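Local coordinates for protein beta-N-acetylglucosaminidase (Thermotoga maritima, PDB 3WO8) that probably hydrolyses terminal non-reducing N-acetyl-D-hexosamine residues from N-acetyl-beta-D-hexosaminides, as a glycoside hydrolase family 3 enzyme with a TIM-barrel domain, at residues Lys32-Lys37 with Arg290-Tyr295; Gly48-Ser51 with Leu55-Asp58; His153-Cys158 with Leu209-Lys214; Gly165-Ile170 with Leu324-Lys329. All coordinates share one frame; numbering follows the deposited sequence.

Contact 1 (Lys32-Lys37 with Arg290-Tyr295); sequences KEIIRK and RNLPVY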
loop_
_atom_site.group_PDB
_atom_site.type_symbol
_atom_site.label_atom_id
_atom_site.label_comp_id
_atom_site.label_asym_id
_atom_site.label_seq_id
_atom_site.Cartn_x
_atom_site.Cartn_y
_atom_site.Cartn_z
ATOM N N LYS B 32 2.525 -6.599 24.391
ATOM C CA LYS B 32 3.953 -6.617 24.713
ATOM C C LYS B 32 4.267 -7.541 25.886
ATOM O O LYS B 32 5.296 -8.223 25.876
ATOM C CB LYS B 32 4.463 -5.228 25.079
ATOM C CG LYS B 32 4.357 -4.159 23.998
ATOM C CD LYS B 32 5.284 -2.982 24.321
ATOM C CE LYS B 32 4.692 -1.613 24.007
ATOM N NZ LYS B 32 5.723 -0.560 24.205
ATOM N N GLU B 33 3.394 -7.559 26.894
ATOM C CA GLU B 33 3.655 -8.356 28.099
ATOM C C GLU B 33 3.550 -9.855 27.841
ATOM O O GLU B 33 4.436 -10.586 28.215
ATOM C CB GLU B 33 2.781 -7.895 29.266
ATOM C CG GLU B 33 3.269 -6.569 29.861
ATOM C CD GLU B 33 2.287 -5.895 30.845
ATOM O OE1 GLU B 33 2.717 -5.002 31.600
ATOM O OE2 GLU B 33 1.080 -6.227 30.877
ATOM N N ILE B 34 2.491 -10.296 27.168
ATOM C CA ILE B 34 2.365 -11.679 26.750
ATOM C C ILE B 34 3.606 -12.045 25.996
ATOM O O ILE B 34 4.125 -13.120 26.172
ATOM C CB ILE B 34 1.178 -11.899 25.788
ATOM C CG1 ILE B 34 -0.155 -11.702 26.494
ATOM C CG2 ILE B 34 1.184 -13.308 25.198
ATOM C CD1 ILE B 34 -0.548 -12.873 27.376
ATOM N N ILE B 35 4.068 -11.167 25.112
ATOM C CA ILE B 35 5.138 -11.543 24.184
ATOM C C ILE B 35 6.448 -11.719 24.928
ATOM O O ILE B 35 7.157 -12.710 24.705
ATOM C CB ILE B 35 5.234 -10.580 22.961
ATOM C CG1 ILE B 35 4.108 -10.911 21.966
ATOM C CG2 ILE B 35 6.566 -10.708 22.232
ATOM C CD1 ILE B 35 3.757 -9.791 21.012
ATOM N N ARG B 36 6.762 -10.797 25.822
ATOM C CA ARG B 36 7.983 -10.939 26.621
ATOM C C ARG B 36 7.894 -12.142 27.574
ATOM O O ARG B 36 8.869 -12.876 27.726
ATOM C CB ARG B 36 8.260 -9.685 27.431
ATOM C CG ARG B 36 8.361 -8.428 26.584
ATOM C CD ARG B 36 8.989 -7.250 27.309
ATOM N NE ARG B 36 7.977 -6.285 27.776
ATOM C CZ ARG B 36 7.977 -4.981 27.506
ATOM N NH1 ARG B 36 8.931 -4.430 26.760
ATOM N NH2 ARG B 36 7.017 -4.213 27.993
ATOM N N LYS B 37 6.722 -12.358 28.182
ATOM C CA LYS B 37 6.568 -13.398 29.208
ATOM C C LYS B 37 6.712 -14.786 28.628
ATOM O O LYS B 37 7.603 -15.510 28.992
ATOM C CB LYS B 37 5.223 -13.300 29.935
ATOM C CG LYS B 37 5.222 -14.008 31.285
ATOM C CD LYS B 37 3.842 -14.543 31.649
ATOM C CE LYS B 37 3.625 -14.584 33.161
ATOM N NZ LYS B 37 2.233 -14.183 33.525
ATOM N N ARG B 290 -4.799 -13.924 23.487
ATOM C CA ARG B 290 -5.218 -13.915 24.907
ATOM C C ARG B 290 -5.391 -15.314 25.500
ATOM O O ARG B 290 -5.126 -15.512 26.688
ATOM C CB ARG B 290 -6.471 -13.060 25.097
ATOM C CG ARG B 290 -6.171 -11.576 24.940
ATOM C CD ARG B 290 -7.320 -10.701 25.376
ATOM N NE ARG B 290 -8.577 -11.178 24.806
ATOM C CZ ARG B 290 -9.266 -10.589 23.830
ATOM N NH1 ARG B 290 -10.401 -11.146 23.414
ATOM N NH2 ARG B 290 -8.850 -9.451 23.277
ATOM N N ASN B 291 -5.765 -16.283 24.656
ATOM C CA ASN B 291 -5.806 -17.687 25.063
ATOM C C ASN B 291 -4.422 -18.328 25.304
ATOM O O ASN B 291 -4.305 -19.548 25.465
ATOM C CB ASN B 291 -6.567 -18.499 24.014
ATOM C CG ASN B 291 -8.041 -18.118 23.937
ATOM O OD1 ASN B 291 -8.725 -18.027 24.950
ATOM N ND2 ASN B 291 -8.538 -17.910 22.741
ATOM N N LEU B 292 -3.364 -17.527 25.322
ATOM C CA LEU B 292 -2.034 -18.113 25.357
ATOM C C LEU B 292 -1.739 -18.635 26.721
ATOM O O LEU B 292 -1.406 -19.809 26.849
ATOM C CB LEU B 292 -0.934 -17.139 24.915
ATOM C CG LEU B 292 0.453 -17.777 24.737
ATOM C CD1 LEU B 292 0.455 -18.874 23.678
ATOM C CD2 LEU B 292 1.496 -16.731 24.387
ATOM N N PRO B 293 -1.876 -17.779 27.750
ATOM C CA PRO B 293 -1.574 -18.247 29.094
ATOM C C PRO B 293 -2.213 -19.610 29.351
ATOM O O PRO B 293 -1.494 -20.546 29.684
ATOM C CB PRO B 293 -2.172 -17.157 29.993
ATOM C CG PRO B 293 -2.142 -15.928 29.160
ATOM C CD PRO B 293 -2.506 -16.440 27.790
ATOM N N VAL B 294 -3.522 -19.737 29.128
ATOM C CA VAL B 294 -4.205 -21.019 29.340
ATOM C C VAL B 294 -3.531 -22.113 28.513
ATOM O O VAL B 294 -3.041 -23.129 29.046
ATOM C CB VAL B 294 -5.697 -20.947 28.968
ATOM C CG1 VAL B 294 -6.334 -22.340 28.975
ATOM C CG2 VAL B 294 -6.449 -19.972 29.886
ATOM N N TYR B 295 -3.471 -21.893 27.205
ATOM C CA TYR B 295 -2.899 -22.910 26.323
ATOM C C TYR B 295 -1.463 -23.223 26.716
ATOM O O TYR B 295 -1.020 -24.381 26.655
ATOM C CB TYR B 295 -2.994 -22.485 24.867
ATOM C CG TYR B 295 -4.164 -23.087 24.115
ATOM C CD1 TYR B 295 -5.438 -22.542 24.181
ATOM C CD2 TYR B 295 -3.978 -24.180 23.310
ATOM C CE1 TYR B 295 -6.497 -23.092 23.460
ATOM C CE2 TYR B 295 -5.019 -24.727 22.577
ATOM C CZ TYR B 295 -6.278 -24.195 22.650
ATOM O OH TYR B 295 -7.294 -24.798 21.909
#
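Ile-34 and Leu-292 mark the closest backbone approach, with CA atoms 7.9 Å apart. Ile-34 lies on helix 29-37. Leu-292 is at the beginning of helix 292-304, directly after Asn-291 at the N-cap position. No hydrogen bond joins the two segments. The junction is small and apolar, and Ile-34 serves it with both of its branches. Its side chain leaves the backbone towards the partner segment. The short branch CG2 meets a methyl of Leu-292, with Ile-34 CG2 3.5 Å from Leu-292 CD2. The two side chains run alongside each other, pointing opposite ways. With CG anti to the backbone N (chi1 -171°), Leu-292 sends CD2 towards Ile-34. The longer branch of the isoleucine takes the other partner: Ile-34 CD1 lies 3.9 Å from Pro-293 CG. Here the isoleucine crosses the proline ring at about a right angle. Leu-292 also rests on Phe-20 and Cys-22 of strand 20-24, which joins the contact to the sheet beneath. Ile-35 turns the other way, onto Phe-24 and onto Phe-59 and Phe-62 of helix 53-66. Helices 29-37 and 292-304 follow the first and last strands of the parallel barrel, 20-24 and 283-286, which are neighbours. Packing of the helix after the first strand against the helix after the eighth is how the outer ring of a TIM barrel closes.

Contact 2 (Gly48-Ser51 with Leu55-Asp58); sequences GVLS and LLMD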
loop_
_atom_site.group_PDB
_atom_site.type_symbol
_atom_site.label_atom_id
_atom_site.label_comp_id
_atom_site.label_asym_id
_atom_site.label_seq_id
_atom_site.Cartn_x
_atom_site.Cartn_y
_atom_site.Cartn_z
ATOM N N GLY B 48 -6.684 -4.919 12.592
ATOM C CA GLY B 48 -6.661 -4.010 13.738
ATOM C C GLY B 48 -5.326 -3.335 13.870
ATOM O O GLY B 48 -5.269 -2.237 14.307
ATOM N N VAL B 49 -4.241 -3.998 13.488
ATOM C CA VAL B 49 -2.913 -3.363 13.484
ATOM C C VAL B 49 -2.546 -2.869 12.086
ATOM O O VAL B 49 -2.130 -1.718 11.940
ATOM C CB VAL B 49 -1.811 -4.325 13.965
ATOM C CG1 VAL B 49 -0.464 -3.616 14.030
ATOM C CG2 VAL B 49 -2.137 -4.872 15.359
ATOM N N LEU B 50 -2.754 -3.710 11.064
ATOM C CA LEU B 50 -2.390 -3.354 9.676
ATOM C C LEU B 50 -3.015 -2.052 9.267
ATOM O O LEU B 50 -2.364 -1.152 8.781
ATOM C CB LEU B 50 -2.773 -4.434 8.674
ATOM C CG LEU B 50 -2.213 -5.833 9.010
ATOM C CD1 LEU B 50 -2.695 -6.953 8.062
ATOM C CD2 LEU B 50 -0.694 -5.784 9.057
ATOM N N SER B 51 -4.288 -1.906 9.539
ATOM C CA SER B 51 -4.969 -0.681 9.148
ATOM C C SER B 51 -4.514 0.555 9.904
ATOM O O SER B 51 -4.989 1.609 9.628
ATOM C CB SER B 51 -6.450 -0.830 9.328
ATOM O OG SER B 51 -6.783 -0.534 10.650
ATOM N N LEU B 55 0.857 1.918 14.286
ATOM C CA LEU B 55 0.938 0.726 15.142
ATOM C C LEU B 55 1.745 -0.388 14.491
ATOM O O LEU B 55 2.600 -0.972 15.107
ATOM C CB LEU B 55 -0.434 0.127 15.431
ATOM C CG LEU B 55 -1.279 0.577 16.604
ATOM C CD1 LEU B 55 -2.368 -0.482 16.700
ATOM C CD2 LEU B 55 -0.467 0.711 17.910
ATOM N N LEU B 56 1.412 -0.718 13.250
ATOM C CA LEU B 56 2.168 -1.718 12.533
ATOM C C LEU B 56 3.651 -1.455 12.665
ATOM O O LEU B 56 4.424 -2.363 12.899
ATOM C CB LEU B 56 1.799 -1.753 11.052
ATOM C CG LEU B 56 2.631 -2.795 10.323
ATOM C CD1 LEU B 56 2.439 -4.184 10.950
ATOM C CD2 LEU B 56 2.300 -2.797 8.867
ATOM N N MET B 57 4.037 -0.194 12.548
ATOM C CA MET B 57 5.438 0.153 12.681
ATOM C C MET B 57 5.991 -0.093 14.078
ATOM O O MET B 57 7.067 -0.652 14.248
ATOM C CB MET B 57 5.682 1.604 12.247
ATOM C CG MET B 57 5.530 1.838 10.738
ATOM S SD MET B 57 5.393 3.587 10.308
ATOM C CE MET B 57 5.267 3.338 8.527
ATOM N N ASP B 58 5.285 0.327 15.102
ATOM C CA ASP B 58 5.830 0.167 16.448
ATOM C C ASP B 58 5.834 -1.285 16.815
ATOM O O ASP B 58 6.713 -1.726 17.515
ATOM C CB ASP B 58 5.026 0.939 17.463
ATOM C CG ASP B 58 5.833 1.295 18.682
ATOM O OD1 ASP B 58 7.000 1.705 18.484
ATOM O OD2 ASP B 58 5.297 1.189 19.817
#
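Val-49 of the short helix 47-50 leans on Leu-55 and Leu-56 near the start of helix 53-66. This is a tight helix-loop-helix corner in the TIM-barrel domain, just after strand 42-45. The CA atoms of Val-49 and Leu-56 are only 5.4 Å apart. Val-49 CG1, anti to its own backbone N (chi1 -177°), does most of the touching. It sits against the peptide that joins the two leucines, 3.5 Å from Leu-56 N. The same methyl also meets a side chain, with Val-49 CG1 4.0 Å from Leu-55 CB. A second apolar pair lies beside it. Leu-50 starts off turned from the partner helix, but its end swings back, and Leu-50 CD2 lies 4.0 Å from Leu-56 CD1. The two leucines cross obliquely. No hydrogen bond spans the two segments.

Further out, strand 42-45 supports this pair, because Leu-50 and Leu-56 both rest on Ile-45. Leu-50 also touches Val-82. On another side, Leu-55 packs on Tyr-466 of helix 462-471, in the C-terminal part of the chain. Asp-58, one turn along, makes a salt bridge to Lys-467 of that helix. Ser-51 OG, just after the short helix, is hydrogen-bonded back to Pro-47 O at its start. At the edge of the contact, Leu-55 CD1 approaches the backbone carbonyl of Gly-48, 4.1 Å from its O.

Contact 3 (His153-Cys158 with Leu209-Lys214); sequences HGARAC and LEREKK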
loop_
_atom_site.group_PDB
_atom_site.type_symbol
_atom_site.label_atom_id
_atom_site.label_comp_id
_atom_site.label_asym_id
_atom_site.label_seq_id
_atom_site.Cartn_x
_atom_site.Cartn_y
_atom_site.Cartn_z
ATOM N N HIS B 153 -0.649 -24.079 -10.121
ATOM C CA HIS B 153 -0.687 -22.728 -9.596
ATOM C C HIS B 153 -0.131 -22.675 -8.172
ATOM O O HIS B 153 0.660 -21.775 -7.835
ATOM C CB HIS B 153 -2.074 -22.169 -9.711
ATOM C CG HIS B 153 -2.449 -21.829 -11.115
ATOM N ND1 HIS B 153 -2.957 -22.758 -11.994
ATOM C CD2 HIS B 153 -2.398 -20.660 -11.796
ATOM C CE1 HIS B 153 -3.220 -22.174 -13.150
ATOM N NE2 HIS B 153 -2.888 -20.900 -13.058
ATOM N N GLY B 154 -0.469 -23.681 -7.369
ATOM C CA GLY B 154 0.007 -23.743 -5.999
ATOM C C GLY B 154 1.519 -23.724 -5.846
ATOM O O GLY B 154 2.090 -23.068 -4.912
ATOM N N ALA B 155 2.184 -24.460 -6.735
ATOM C CA ALA B 155 3.631 -24.601 -6.611
ATOM C C ALA B 155 4.251 -23.352 -7.153
ATOM O O ALA B 155 5.121 -22.766 -6.508
ATOM C CB ALA B 155 4.158 -25.830 -7.331
ATOM N N ARG B 156 3.750 -22.894 -8.294
ATOM C CA ARG B 156 4.208 -21.585 -8.816
ATOM C C ARG B 156 4.076 -20.483 -7.750
ATOM O O ARG B 156 4.975 -19.660 -7.577
ATOM C CB ARG B 156 3.433 -21.192 -10.070
ATOM C CG ARG B 156 3.512 -22.215 -11.202
ATOM C CD ARG B 156 4.602 -21.959 -12.233
ATOM N NE ARG B 156 5.898 -21.564 -11.669
ATOM C CZ ARG B 156 6.761 -20.745 -12.297
ATOM N NH1 ARG B 156 6.481 -20.234 -13.509
ATOM N NH2 ARG B 156 7.909 -20.414 -11.711
ATOM N N ALA B 157 2.973 -20.513 -7.007
ATOM C CA ALA B 157 2.719 -19.527 -5.979
ATOM C C ALA B 157 3.702 -19.644 -4.849
ATOM O O ALA B 157 4.241 -18.643 -4.343
ATOM C CB ALA B 157 1.320 -19.708 -5.440
ATOM N N CYS B 158 3.937 -20.879 -4.429
ATOM C CA CYS B 158 4.870 -21.073 -3.344
ATOM C C CYS B 158 6.259 -20.601 -3.790
ATOM O O CYS B 158 6.953 -19.895 -3.041
ATOM C CB CYS B 158 4.859 -22.521 -2.885
ATOM S SG CYS B 158 3.361 -23.029 -1.993
ATOM N N LEU B 209 4.578 -30.114 -2.114
ATOM C CA LEU B 209 5.362 -30.544 -0.941
ATOM C C LEU B 209 6.635 -31.304 -1.286
ATOM O O LEU B 209 7.616 -31.214 -0.554
ATOM C CB LEU B 209 4.500 -31.330 0.061
ATOM C CG LEU B 209 3.705 -30.453 1.023
ATOM C CD1 LEU B 209 2.750 -31.280 1.856
ATOM C CD2 LEU B 209 4.639 -29.657 1.930
ATOM N N GLU B 210 6.621 -32.038 -2.393
ATOM C CA GLU B 210 7.824 -32.745 -2.835
ATOM C C GLU B 210 8.713 -31.925 -3.791
ATOM O O GLU B 210 9.815 -32.345 -4.136
ATOM C CB GLU B 210 7.452 -34.119 -3.409
ATOM C CG GLU B 210 6.730 -34.117 -4.756
ATOM C CD GLU B 210 5.704 -35.249 -4.879
ATOM O OE1 GLU B 210 5.477 -36.011 -3.893
ATOM O OE2 GLU B 210 5.099 -35.359 -5.974
ATOM N N ARG B 211 8.237 -30.747 -4.181
ATOM C CA ARG B 211 9.050 -29.793 -4.912
ATOM C C ARG B 211 9.684 -28.722 -4.002
ATOM O O ARG B 211 10.766 -28.222 -4.314
ATOM C CB ARG B 211 8.221 -29.141 -6.021
ATOM C CG ARG B 211 7.912 -30.085 -7.178
ATOM C CD ARG B 211 6.917 -29.504 -8.186
ATOM N NE ARG B 211 7.374 -28.251 -8.805
ATOM C CZ ARG B 211 6.739 -27.605 -9.793
ATOM N NH1 ARG B 211 7.246 -26.468 -10.277
ATOM N NH2 ARG B 211 5.601 -28.078 -10.303
ATOM N N GLU B 212 9.040 -28.371 -2.889
ATOM C CA GLU B 212 9.468 -27.204 -2.101
ATOM C C GLU B 212 9.503 -27.560 -0.634
ATOM O O GLU B 212 8.515 -27.445 0.083
ATOM C CB GLU B 212 8.504 -26.021 -2.275
ATOM C CG GLU B 212 7.748 -25.939 -3.590
ATOM C CD GLU B 212 8.512 -25.192 -4.642
ATOM O OE1 GLU B 212 8.064 -25.264 -5.811
ATOM O OE2 GLU B 212 9.542 -24.549 -4.298
ATOM N N LYS B 213 10.645 -28.007 -0.166
ATOM C CA LYS B 213 10.777 -28.345 1.253
ATOM C C LYS B 213 10.588 -27.121 2.170
ATOM O O LYS B 213 10.200 -27.301 3.339
ATOM C CB LYS B 213 12.128 -29.043 1.527
ATOM C CG LYS B 213 12.155 -30.524 1.137
ATOM C CD LYS B 213 13.576 -31.109 1.120
ATOM C CE LYS B 213 13.584 -32.636 1.100
ATOM N NZ LYS B 213 12.469 -33.210 0.287
ATOM N N LYS B 214 10.830 -25.903 1.643
ATOM C CA LYS B 214 10.861 -24.668 2.467
ATOM C C LYS B 214 9.474 -24.068 2.808
ATOM O O LYS B 214 9.355 -23.142 3.604
ATOM C CB LYS B 214 11.791 -23.628 1.840
ATOM C CG LYS B 214 13.256 -24.007 1.990
ATOM C CD LYS B 214 14.237 -22.946 1.505
ATOM C CE LYS B 214 14.519 -21.908 2.579
ATOM N NZ LYS B 214 15.708 -21.055 2.275
#
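Ala-155 faces both Arg-211 and Glu-212, and it is the buried member of the contact. Its inner side is the tightly packed one. There Ala-155 touches Val-208 of helix 203-211, and Cys-158, about a turn further along helix 147-164, touches the same valine. This side is apolar.

The solvent side belongs to Arg-211, whose flat end lies over the alanine methyl. Ala-155 CB sits over the centre of the guanidinium, 4.0 Å from both CZ and NH2 of Arg-211. A bend at chi3 (59°) turns the end of the arginine so that one of its faces meets the methyl. The polar partner of the group lies outside the two segments: Arg-211 NH1 makes a salt bridge to Glu-159, one turn on from Ala-155. The other carboxylate oxygen of Glu-159 is bridged to Arg-156. One acid thus holds two arginines, which probably eases the proximity of their charges.

Glu-212 lies between the two sides. Its chain bends at chi2 (-88°), and Glu-212 OE1 stays 3.9 Å from Ala-155 O. Both atoms are acceptors, and no hydrogen bond crosses between the segments. Glu-212 OE1 also comes close to the Glu-159 carboxylate, a like-charge approach that the nearby arginines may soften.

Further inward, Cys-158 and Leu-209 both reach Ile-170 of strand 167-173. The contact therefore joins helices 147-164 and 203-211, which pack side by side over strand 167-173.

Contact 4 (Gly165-Ile170 with Leu324-Lys329); sequences GVIPCI and LAFAKK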
loop_
_atom_site.group_PDB
_atom_site.type_symbol
_atom_site.label_atom_id
_atom_site.label_comp_id
_atom_site.label_asym_id
_atom_site.label_seq_id
_atom_site.Cartn_x
_atom_site.Cartn_y
_atom_site.Cartn_z
ATOM N N GLY B 165 10.680 -13.526 -0.644
ATOM C CA GLY B 165 11.201 -13.373 0.709
ATOM C C GLY B 165 10.312 -13.884 1.806
ATOM O O GLY B 165 10.646 -13.712 2.975
ATOM N N VAL B 166 9.202 -14.527 1.471
ATOM C CA VAL B 166 8.354 -15.073 2.517
ATOM C C VAL B 166 8.096 -16.563 2.355
ATOM O O VAL B 166 7.925 -17.077 1.248
ATOM C CB VAL B 166 7.002 -14.313 2.647
ATOM C CG1 VAL B 166 7.264 -12.827 2.819
ATOM C CG2 VAL B 166 6.103 -14.564 1.436
ATOM N N ILE B 167 8.007 -17.218 3.510
ATOM C CA ILE B 167 7.676 -18.619 3.572
ATOM C C ILE B 167 6.177 -18.717 3.497
ATOM O O ILE B 167 5.466 -18.078 4.300
ATOM C CB ILE B 167 8.096 -19.240 4.895
ATOM C CG1 ILE B 167 9.589 -19.006 5.137
ATOM C CG2 ILE B 167 7.816 -20.735 4.892
ATOM C CD1 ILE B 167 9.959 -19.107 6.594
ATOM N N PRO B 168 5.674 -19.512 2.544
ATOM C CA PRO B 168 4.249 -19.649 2.428
ATOM C C PRO B 168 3.756 -20.742 3.291
ATOM O O PRO B 168 4.523 -21.535 3.826
ATOM C CB PRO B 168 4.040 -20.037 0.974
ATOM C CG PRO B 168 5.275 -20.835 0.657
ATOM C CD PRO B 168 6.392 -20.232 1.498
ATOM N N CYS B 169 2.441 -20.790 3.378
ATOM C CA CYS B 169 1.738 -21.803 4.107
ATOM C C CYS B 169 0.570 -22.370 3.284
ATOM O O CYS B 169 -0.447 -21.728 3.126
ATOM C CB CYS B 169 1.216 -21.193 5.383
ATOM S SG CYS B 169 0.506 -22.473 6.415
ATOM N N ILE B 170 0.725 -23.565 2.739
ATOM C CA ILE B 170 -0.381 -24.174 1.990
ATOM C C ILE B 170 -1.472 -24.608 2.954
ATOM O O ILE B 170 -1.197 -24.996 4.095
ATOM C CB ILE B 170 0.065 -25.357 1.112
ATOM C CG1 ILE B 170 0.790 -26.422 1.936
ATOM C CG2 ILE B 170 0.976 -24.838 0.022
ATOM C CD1 ILE B 170 1.200 -27.615 1.098
ATOM N N LEU B 324 12.847 -20.722 11.207
ATOM C CA LEU B 324 13.285 -19.476 11.719
ATOM C C LEU B 324 14.679 -19.141 11.213
ATOM O O LEU B 324 14.946 -17.996 10.810
ATOM C CB LEU B 324 13.279 -19.547 13.238
ATOM C CG LEU B 324 12.805 -18.309 13.972
ATOM C CD1 LEU B 324 11.512 -17.760 13.415
ATOM C CD2 LEU B 324 12.643 -18.642 15.447
ATOM N N ALA B 325 15.570 -20.129 11.224
ATOM C CA ALA B 325 16.951 -19.906 10.787
ATOM C C ALA B 325 17.094 -19.608 9.298
ATOM O O ALA B 325 18.081 -19.017 8.914
ATOM C CB ALA B 325 17.834 -21.073 11.159
ATOM N N PHE B 326 16.141 -19.996 8.456
ATOM C CA PHE B 326 16.169 -19.530 7.064
ATOM C C PHE B 326 15.155 -18.433 6.704
ATOM O O PHE B 326 15.113 -17.987 5.582
ATOM C CB PHE B 326 16.127 -20.695 6.047
ATOM C CG PHE B 326 14.876 -21.525 6.071
ATOM C CD1 PHE B 326 13.628 -20.972 5.859
ATOM C CD2 PHE B 326 14.968 -22.898 6.238
ATOM C CE1 PHE B 326 12.492 -21.772 5.863
ATOM C CE2 PHE B 326 13.839 -23.700 6.246
ATOM C CZ PHE B 326 12.593 -23.137 6.052
ATOM N N ALA B 327 14.343 -17.980 7.635
ATOM C CA ALA B 327 13.420 -16.901 7.325
ATOM C C ALA B 327 14.192 -15.605 7.306
ATOM O O ALA B 327 15.125 -15.438 8.097
ATOM C CB ALA B 327 12.302 -16.837 8.352
ATOM N N LYS B 328 13.796 -14.706 6.406
ATOM C CA LYS B 328 14.287 -13.309 6.369
ATOM C C LYS B 328 14.140 -12.618 7.729
ATOM O O LYS B 328 13.285 -12.976 8.520
ATOM C CB LYS B 328 13.532 -12.489 5.302
ATOM C CG LYS B 328 13.739 -12.942 3.859
ATOM C CD LYS B 328 15.198 -13.241 3.550
ATOM C CE LYS B 328 15.463 -13.181 2.058
ATOM N NZ LYS B 328 16.827 -13.686 1.759
ATOM N N LYS B 329 14.956 -11.611 7.981
ATOM C CA LYS B 329 15.114 -11.087 9.336
ATOM C C LYS B 329 15.040 -9.568 9.525
ATOM O O LYS B 329 15.007 -9.108 10.654
ATOM C CB LYS B 329 16.453 -11.590 9.900
ATOM C CG LYS B 329 16.492 -13.102 10.149
ATOM C CD LYS B 329 17.490 -13.500 11.247
ATOM C CE LYS B 329 17.646 -15.014 11.371
ATOM N NZ LYS B 329 16.353 -15.692 11.685
#
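The first torsions of Ile-167 and Phe-326 turn their ends towards each other. Phe-326 CG stands between the backbone N and the carbonyl carbon (chi1 64°), which brings the ring end nearer to the strand than the start of the side chain suggests. In Ile-167, CG1 is anti to the carbonyl carbon and the chain runs on extended (chi2 158°), so CD1 reaches furthest. That methyl comes in at the edge of the ring, near its plane, with Ile-167 CD1 3.7 Å from Phe-326 CE1. The two side chains cross at about a right angle. The same methyl touches the next residue too: Ile-167 CD1 is 3.7 Å from Ala-327 CB.

Gly-165 and Lys-328 form a second patch, with Lys-328 at its solvent side. Lys-328 bends at chi2, and its CG lies 3.3 Å from Gly-165 O. Gly-165, with positive phi, is the C-prime residue of the Schellman motif that ends helix 147-164.

Beyond this, Leu-324 O is gripped by two donors from opposite faces of its plane. Lys-329 NZ is 2.8 Å from Leu-324 O and above the carbonyl plane, while Ala-327 N is 3.2 Å from Leu-324 O. Lys-329 NZ also pairs with Asp-68. Lys-214 adds a cation-pi contact to Phe-326.

Ile-167 lies early in strand 167-173 and bonds through its backbone to Asn-120 and Val-122. The end of helix 310-326 and the residues that follow pack at the N-terminal ends of the parallel strands, the end of a TIM barrel opposite to the one where active sites lie.

The four contacts are spread round the TIM-barrel domain of one chain. Contact 1 closes a long loop that holds contacts 2 and 3 along the chain. It brings together the helices that follow the first and last strands. Contact 2 comes next, its centre about 19 Å from that of contact 1, where the barrel meets helix 462-471. Contacts 3 and 4 alternate along the chain and touch, with centres about 13 Å apart. Helix 147-164 runs from one into strand 167-173 of the other, and Lys-214 packs on Ile-167. Contacts 1 and 3 lie farthest apart, about 33 Å between centres. Contacts 1, 3 and 4 tie distant parts of the sequence, while contact 2 is local.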